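Local coordinates for MUTM (fpg) protein (Thermus thermophilus, PDB 1EE8) that is a MutM (Fpg) family protein that combines a beta-rich N-terminal domain, a helical H2TH domain and a zinc finger, at residues A[128-133]-A[193-198]; A[168-173]-A[198-203]. All blocks are in the same frame, centred on the assembly; numbering follows the deposited sequence.

Contact 1 (A[128-133]-A[193-198]); sequences EAFAFP and ALREVL
Phe130 and Arg195 meet edge to face, with the phenyl ring supplying the edge and the guanidinium the face. The contact lies within the H2TH (helix-two-turn-helix) part of the protein, where the loop leading into helix 132-140 sends a side chain to the long helix 184-203. Phe130 CD1 stands over one face of the Arg195 guanidinium, toward its rim and 3.7 Å from NE, and the two planes are 78° apart. This is therefore not the face-on geometry of a cation-pi stack. The methylenes of Arg195 continue the contact along the same ring edge: CG comes within 3.8 Å of Phe130 CE1, and CD within 3.7 Å of Phe130 CD1. Arginine suits the place because its aliphatic stem can cover a buried aromatic edge while its charged end goes on to polar partners. A bend at chi3 (66°) turns the guanidinium away from the line of the stem as the two side chains run antiparallel past one another. On the Leu194 side the fit is looser, with CD2 of that residue 4.4 Å from Phe130 CZ.

Phe130 CG is anti to its own backbone nitrogen (chi1 -175°), which carries the ring toward helix 184-203. There the ring meets that of Tyr191, one turn before Arg195; it also touches Pro123, which lies in a loop. Between the carbonyl of Phe130 and Arg195 the hydroxyl of Tyr191 acts as a go-between: it is hydrogen-bonded to Phe130 O and only weakly to Arg195 NH1. The direct approach of Arg195 NH1 to Phe130 O, at 3.3 Å, is too poorly angled for a hydrogen bond. The other terminal nitrogen, Arg195 NH2, makes a weak hydrogen bond to the backbone oxygen of Ser127.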
loop_
_atom_site.group_PDB
_atom_site.type_symbol
_atom_site.label_atom_id
_atom_site.label_comp_id
_atom_site.label_asym_id
_atom_site.label_seq_id
_atom_site.Cartn_x
_atom_site.Cartn_y
_atom_site.Cartn_z
ATOM N N GLU A 128 -25.477 15.865 -17.440
ATOM C CA GLU A 128 -26.841 16.303 -17.177
ATOM C C GLU A 128 -26.891 16.998 -15.821
ATOM O O GLU A 128 -27.796 17.789 -15.547
ATOM C CB GLU A 128 -27.769 15.089 -17.176
ATOM C CG GLU A 128 -27.718 14.286 -18.474
ATOM C CD GLU A 128 -27.573 12.788 -18.247
ATOM O OE1 GLU A 128 -27.548 12.038 -19.248
ATOM O OE2 GLU A 128 -27.478 12.361 -17.073
ATOM N N ALA A 129 -25.899 16.706 -14.986
ATOM C CA ALA A 129 -25.814 17.279 -13.647
ATOM C C ALA A 129 -25.413 18.754 -13.658
ATOM O O ALA A 129 -25.703 19.487 -12.712
ATOM C CB ALA A 129 -24.830 16.473 -12.804
ATOM N N PHE A 130 -24.730 19.188 -14.713
ATOM C CA PHE A 130 -24.328 20.588 -14.813
ATOM C C PHE A 130 -25.572 21.354 -15.269
ATOM O O PHE A 130 -25.898 21.364 -16.462
ATOM C CB PHE A 130 -23.204 20.747 -15.841
ATOM C CG PHE A 130 -22.649 22.144 -15.925
ATOM C CD1 PHE A 130 -22.433 22.747 -17.158
ATOM C CD2 PHE A 130 -22.340 22.855 -14.771
ATOM C CE1 PHE A 130 -21.918 24.037 -17.240
ATOM C CE2 PHE A 130 -21.827 24.141 -14.843
ATOM C CZ PHE A 130 -21.616 24.735 -16.080
ATOM N N ALA A 131 -26.257 21.985 -14.314
ATOM C CA ALA A 131 -27.491 22.724 -14.590
ATOM C C ALA A 131 -27.369 24.235 -14.423
ATOM O O ALA A 131 -26.629 24.725 -13.568
ATOM C CB ALA A 131 -28.611 22.197 -13.698
ATOM N N PHE A 132 -28.131 24.968 -15.231
ATOM C CA PHE A 132 -28.099 26.425 -15.211
ATOM C C PHE A 132 -28.519 27.089 -13.894
ATOM O O PHE A 132 -27.879 28.045 -13.444
ATOM C CB PHE A 132 -28.941 26.978 -16.370
ATOM C CG PHE A 132 -28.918 28.472 -16.466
ATOM C CD1 PHE A 132 -29.991 29.228 -16.004
ATOM C CD2 PHE A 132 -27.795 29.128 -16.956
ATOM C CE1 PHE A 132 -29.944 30.616 -16.023
ATOM C CE2 PHE A 132 -27.735 30.514 -16.978
ATOM C CZ PHE A 132 -28.810 31.264 -16.510
ATOM N N PRO A 133 -29.601 26.605 -13.260
ATOM C CA PRO A 133 -30.028 27.215 -11.997
ATOM C C PRO A 133 -28.882 27.289 -10.987
ATOM O O PRO A 133 -28.584 28.358 -10.447
ATOM C CB PRO A 133 -31.157 26.293 -11.538
ATOM C CG PRO A 133 -31.772 25.868 -12.849
ATOM C CD PRO A 133 -30.539 25.549 -13.678
ATOM N N ALA A 193 -21.770 28.591 -23.929
ATOM C CA ALA A 193 -20.441 28.695 -24.528
ATOM C C ALA A 193 -19.456 27.737 -23.856
ATOM O O ALA A 193 -18.681 27.047 -24.518
ATOM C CB ALA A 193 -19.935 30.125 -24.412
ATOM N N LEU A 194 -19.494 27.701 -22.531
ATOM C CA LEU A 194 -18.605 26.836 -21.770
ATOM C C LEU A 194 -18.778 25.373 -22.174
ATOM O O LEU A 194 -17.800 24.662 -22.394
ATOM C CB LEU A 194 -18.891 27.001 -20.276
ATOM C CG LEU A 194 -17.901 26.405 -19.283
ATOM C CD1 LEU A 194 -16.481 26.838 -19.626
ATOM C CD2 LEU A 194 -18.275 26.876 -17.880
ATOM N N ARG A 195 -20.027 24.930 -22.274
ATOM C CA ARG A 195 -20.317 23.553 -22.639
ATOM C C ARG A 195 -19.917 23.212 -24.077
ATOM O O ARG A 195 -19.417 22.115 -24.342
ATOM C CB ARG A 195 -21.806 23.263 -22.415
ATOM C CG ARG A 195 -22.298 23.703 -21.032
ATOM C CD ARG A 195 -23.626 23.059 -20.678
ATOM N NE ARG A 195 -23.468 21.617 -20.532
ATOM C CZ ARG A 195 -24.419 20.791 -20.111
ATOM N NH1 ARG A 195 -25.617 21.262 -19.792
ATOM N NH2 ARG A 195 -24.166 19.497 -19.997
ATOM N N GLU A 196 -20.123 24.151 -24.997
ATOM C CA GLU A 196 -19.772 23.941 -26.406
ATOM C C GLU A 196 -18.266 23.868 -26.618
ATOM O O GLU A 196 -17.772 23.016 -27.352
ATOM C CB GLU A 196 -20.305 25.075 -27.277
ATOM C CG GLU A 196 -21.802 25.230 -27.313
ATOM C CD GLU A 196 -22.215 26.379 -28.212
ATOM O OE1 GLU A 196 -21.903 26.327 -29.422
ATOM O OE2 GLU A 196 -22.841 27.336 -27.710
ATOM N N VAL A 197 -17.536 24.785 -25.992
ATOM C CA VAL A 197 -16.086 24.807 -26.140
ATOM C C VAL A 197 -15.465 23.524 -25.603
ATOM O O VAL A 197 -14.585 22.941 -26.230
ATOM C CB VAL A 197 -15.461 26.027 -25.417
ATOM C CG1 VAL A 197 -13.944 25.959 -25.483
ATOM C CG2 VAL A 197 -15.938 27.309 -26.072
ATOM N N LEU A 198 -15.931 23.075 -24.447
ATOM C CA LEU A 198 -15.390 21.859 -23.859
ATOM C C LEU A 198 -15.722 20.670 -24.745
ATOM O O LEU A 198 -14.852 19.854 -25.052
ATOM C CB LEU A 198 -15.952 21.652 -22.449
ATOM C CG LEU A 198 -15.509 22.663 -21.381
ATOM C CD1 LEU A 198 -16.203 22.339 -20.049
ATOM C CD2 LEU A 198 -13.987 22.612 -21.206
#

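Contact 2 (A[168-173]-A[198-203]); sequences LFRARL and LAEAVE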
loop_
_atom_site.group_PDB
_atom_site.type_symbol
_atom_site.label_atom_id
_atom_site.label_comp_id
_atom_site.label_asym_id
_atom_site.label_seq_id
_atom_site.Cartn_x
_atom_site.Cartn_y
_atom_site.Cartn_z
ATOM N N LEU A 168 -15.393 32.496 -22.369
ATOM C CA LEU A 168 -15.725 33.892 -22.147
ATOM C C LEU A 168 -15.758 34.675 -23.455
ATOM O O LEU A 168 -16.600 35.555 -23.642
ATOM C CB LEU A 168 -14.725 34.511 -21.167
ATOM C CG LEU A 168 -14.908 34.012 -19.727
ATOM C CD1 LEU A 168 -13.703 34.378 -18.868
ATOM C CD2 LEU A 168 -16.200 34.625 -19.157
ATOM N N PHE A 169 -14.845 34.359 -24.361
ATOM C CA PHE A 169 -14.830 35.046 -25.646
ATOM C C PHE A 169 -16.031 34.615 -26.465
ATOM O O PHE A 169 -16.706 35.433 -27.088
ATOM C CB PHE A 169 -13.587 34.714 -26.467
ATOM C CG PHE A 169 -13.647 35.268 -27.864
ATOM C CD1 PHE A 169 -13.401 36.615 -28.097
ATOM C CD2 PHE A 169 -14.036 34.464 -28.928
ATOM C CE1 PHE A 169 -13.544 37.154 -29.372
ATOM C CE2 PHE A 169 -14.183 34.992 -30.206
ATOM C CZ PHE A 169 -13.936 36.338 -30.427
ATOM N N ARG A 170 -16.288 33.316 -26.484
ATOM C CA ARG A 170 -17.403 32.835 -27.267
ATOM C C ARG A 170 -18.700 33.481 -26.790
ATOM O O ARG A 170 -19.557 33.820 -27.599
ATOM C CB ARG A 170 -17.495 31.312 -27.202
ATOM C CG ARG A 170 -18.516 30.777 -28.181
ATOM C CD ARG A 170 -18.405 29.290 -28.396
ATOM N NE ARG A 170 -17.130 28.906 -28.996
ATOM C CZ ARG A 170 -16.885 27.693 -29.478
ATOM N NH1 ARG A 170 -15.703 27.405 -30.004
ATOM N NH2 ARG A 170 -17.836 26.769 -29.439
ATOM N N ALA A 171 -18.822 33.676 -25.479
ATOM C CA ALA A 171 -20.012 34.282 -24.883
ATOM C C ALA A 171 -19.949 35.808 -24.886
ATOM O O ALA A 171 -20.885 36.474 -24.445
ATOM C CB ALA A 171 -20.189 33.774 -23.452
ATOM N N ARG A 172 -18.842 36.355 -25.376
ATOM C CA ARG A 172 -18.645 37.800 -25.438
ATOM C C ARG A 172 -18.847 38.481 -24.085
ATOM O O ARG A 172 -19.586 39.464 -23.969
ATOM C CB ARG A 172 -19.586 38.414 -26.479
ATOM C CG ARG A 172 -19.394 37.854 -27.896
ATOM C CD ARG A 172 -18.023 38.197 -28.454
ATOM N NE ARG A 172 -17.949 37.976 -29.899
ATOM C CZ ARG A 172 -17.795 36.793 -30.487
ATOM N NH1 ARG A 172 -17.685 35.686 -29.762
ATOM N NH2 ARG A 172 -17.773 36.718 -31.814
ATOM N N LEU A 173 -18.171 37.964 -23.066
ATOM C CA LEU A 173 -18.270 38.513 -21.719
ATOM C C LEU A 173 -16.902 38.869 -21.155
ATOM O O LEU A 173 -15.901 38.203 -21.436
ATOM C CB LEU A 173 -18.958 37.509 -20.790
ATOM C CG LEU A 173 -20.421 37.197 -21.099
ATOM C CD1 LEU A 173 -20.927 36.095 -20.167
ATOM C CD2 LEU A 173 -21.250 38.466 -20.937
ATOM N N LEU A 198 -15.931 23.075 -24.447
ATOM C CA LEU A 198 -15.390 21.859 -23.859
ATOM C C LEU A 198 -15.722 20.670 -24.745
ATOM O O LEU A 198 -14.852 19.854 -25.052
ATOM C CB LEU A 198 -15.952 21.652 -22.449
ATOM C CG LEU A 198 -15.509 22.663 -21.381
ATOM C CD1 LEU A 198 -16.203 22.339 -20.049
ATOM C CD2 LEU A 198 -13.987 22.612 -21.206
ATOM N N ALA A 199 -16.980 20.589 -25.170
ATOM C CA ALA A 199 -17.422 19.496 -26.030
ATOM C C ALA A 199 -16.602 19.502 -27.316
ATOM O O ALA A 199 -16.176 18.454 -27.793
ATOM C CB ALA A 199 -18.925 19.640 -26.350
ATOM N N GLU A 200 -16.375 20.690 -27.871
ATOM C CA GLU A 200 -15.586 20.813 -29.090
ATOM C C GLU A 200 -14.124 20.426 -28.843
ATOM O O GLU A 200 -13.524 19.694 -29.634
ATOM C CB GLU A 200 -15.664 22.248 -29.631
ATOM C CG GLU A 200 -16.985 22.575 -30.325
ATOM C CD GLU A 200 -17.103 24.036 -30.727
ATOM O OE1 GLU A 200 -16.074 24.638 -31.109
ATOM O OE2 GLU A 200 -18.231 24.578 -30.674
ATOM N N ALA A 201 -13.561 20.911 -27.739
ATOM C CA ALA A 201 -12.172 20.613 -27.399
ATOM C C ALA A 201 -11.977 19.107 -27.264
ATOM O O ALA A 201 -10.951 18.565 -27.673
ATOM C CB ALA A 201 -11.792 21.309 -26.101
ATOM N N VAL A 202 -12.965 18.433 -26.687
ATOM C CA VAL A 202 -12.896 16.985 -26.530
ATOM C C VAL A 202 -12.900 16.326 -27.909
ATOM O O VAL A 202 -12.101 15.430 -28.185
ATOM C CB VAL A 202 -14.090 16.456 -25.710
ATOM C CG1 VAL A 202 -14.131 14.933 -25.764
ATOM C CG2 VAL A 202 -13.976 16.931 -24.268
ATOM N N GLU A 203 -13.796 16.784 -28.776
ATOM C CA GLU A 203 -13.898 16.240 -30.128
ATOM C C GLU A 203 -12.557 16.308 -30.865
ATOM O O GLU A 203 -12.163 15.354 -31.538
ATOM C CB GLU A 203 -14.956 17.011 -30.923
ATOM C CG GLU A 203 -15.302 16.413 -32.278
ATOM C CD GLU A 203 -16.179 17.337 -33.114
ATOM O OE1 GLU A 203 -17.208 17.821 -32.593
ATOM O OE2 GLU A 203 -15.842 17.582 -34.296
#
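Glu200 OE1 is gripped by two arginines: Arg170, whose NH1 donates to it at 3.0 Å, and Arg227, whose NH1 forms a salt bridge with the same oxygen. Arg170 takes the other carboxylate oxygen as well, NH2 donating to Glu200 OE2 at 2.5 Å, a length so short that its exact value is doubtful. The result is an end-on, two-nitrogen salt bridge. Both oxygens lie near the guanidinium plane of Arg170, but the carboxylate is tilted 34° to that plane and displaced from it, and both N-H groups reach it from one side, above its own plane. Two bonds to separate oxygens restrain the rotation of each group, and the second arginine would probably help to keep Glu200 charged.

Arg170 and Glu200 reach toward each other from helices 161-170 and 184-203, neighbours in the helical H2TH part of the fold. Their backbones stay well apart: the closest alpha carbons, those of Arg170 and Leu198, are 11.7 Å from each other. Long, flexible side chains with charged ends suit such a separation near the protein surface. With chi1 at -171°, trans to the main-chain N, the Arg170 chain heads toward the facing helix, and a bend at chi3 follows.

Just beyond Arg170, helix 161-170 ends in a Schellman motif, with Arg172 at positive phi. Leu173 N bonds back to Leu168 O, and Arg172 N to Phe169 O. The latter oxygen also accepts from Arg172 NH1 at 2.9 Å, the two donors arriving from opposite faces of the carbonyl plane. The Arg172 side chain folds back so that NH1 lies over one face of the Phe169 ring, toward the rim, while Phe169 CZ lies 3.8 Å above the guanidinium plane, over its centre.

How the contacts relate
Helix 184-203 serves both contacts. Contact 1 uses its middle, residues 193-198, and contact 2 its C-terminal turns, residues 198-203, with Leu198 common to the two. The centres are 10 Å apart, and the segments touch directly: Val197 CG2 packs 3.5 Å from Arg170 NE, and Ala193 CB lies 3.8 Å from Ala171 CB, where small side chains permit close approach. The helix thus joins the loop before helix 132-140 to the end of helix 161-170. Contact 2 is also near the zinc finger: the side chain of Arg170 is about 12 Å from the zinc ion, which is held by Cys238, Cys241, Cys258 and Cys261, and Arg172 touches Ala240.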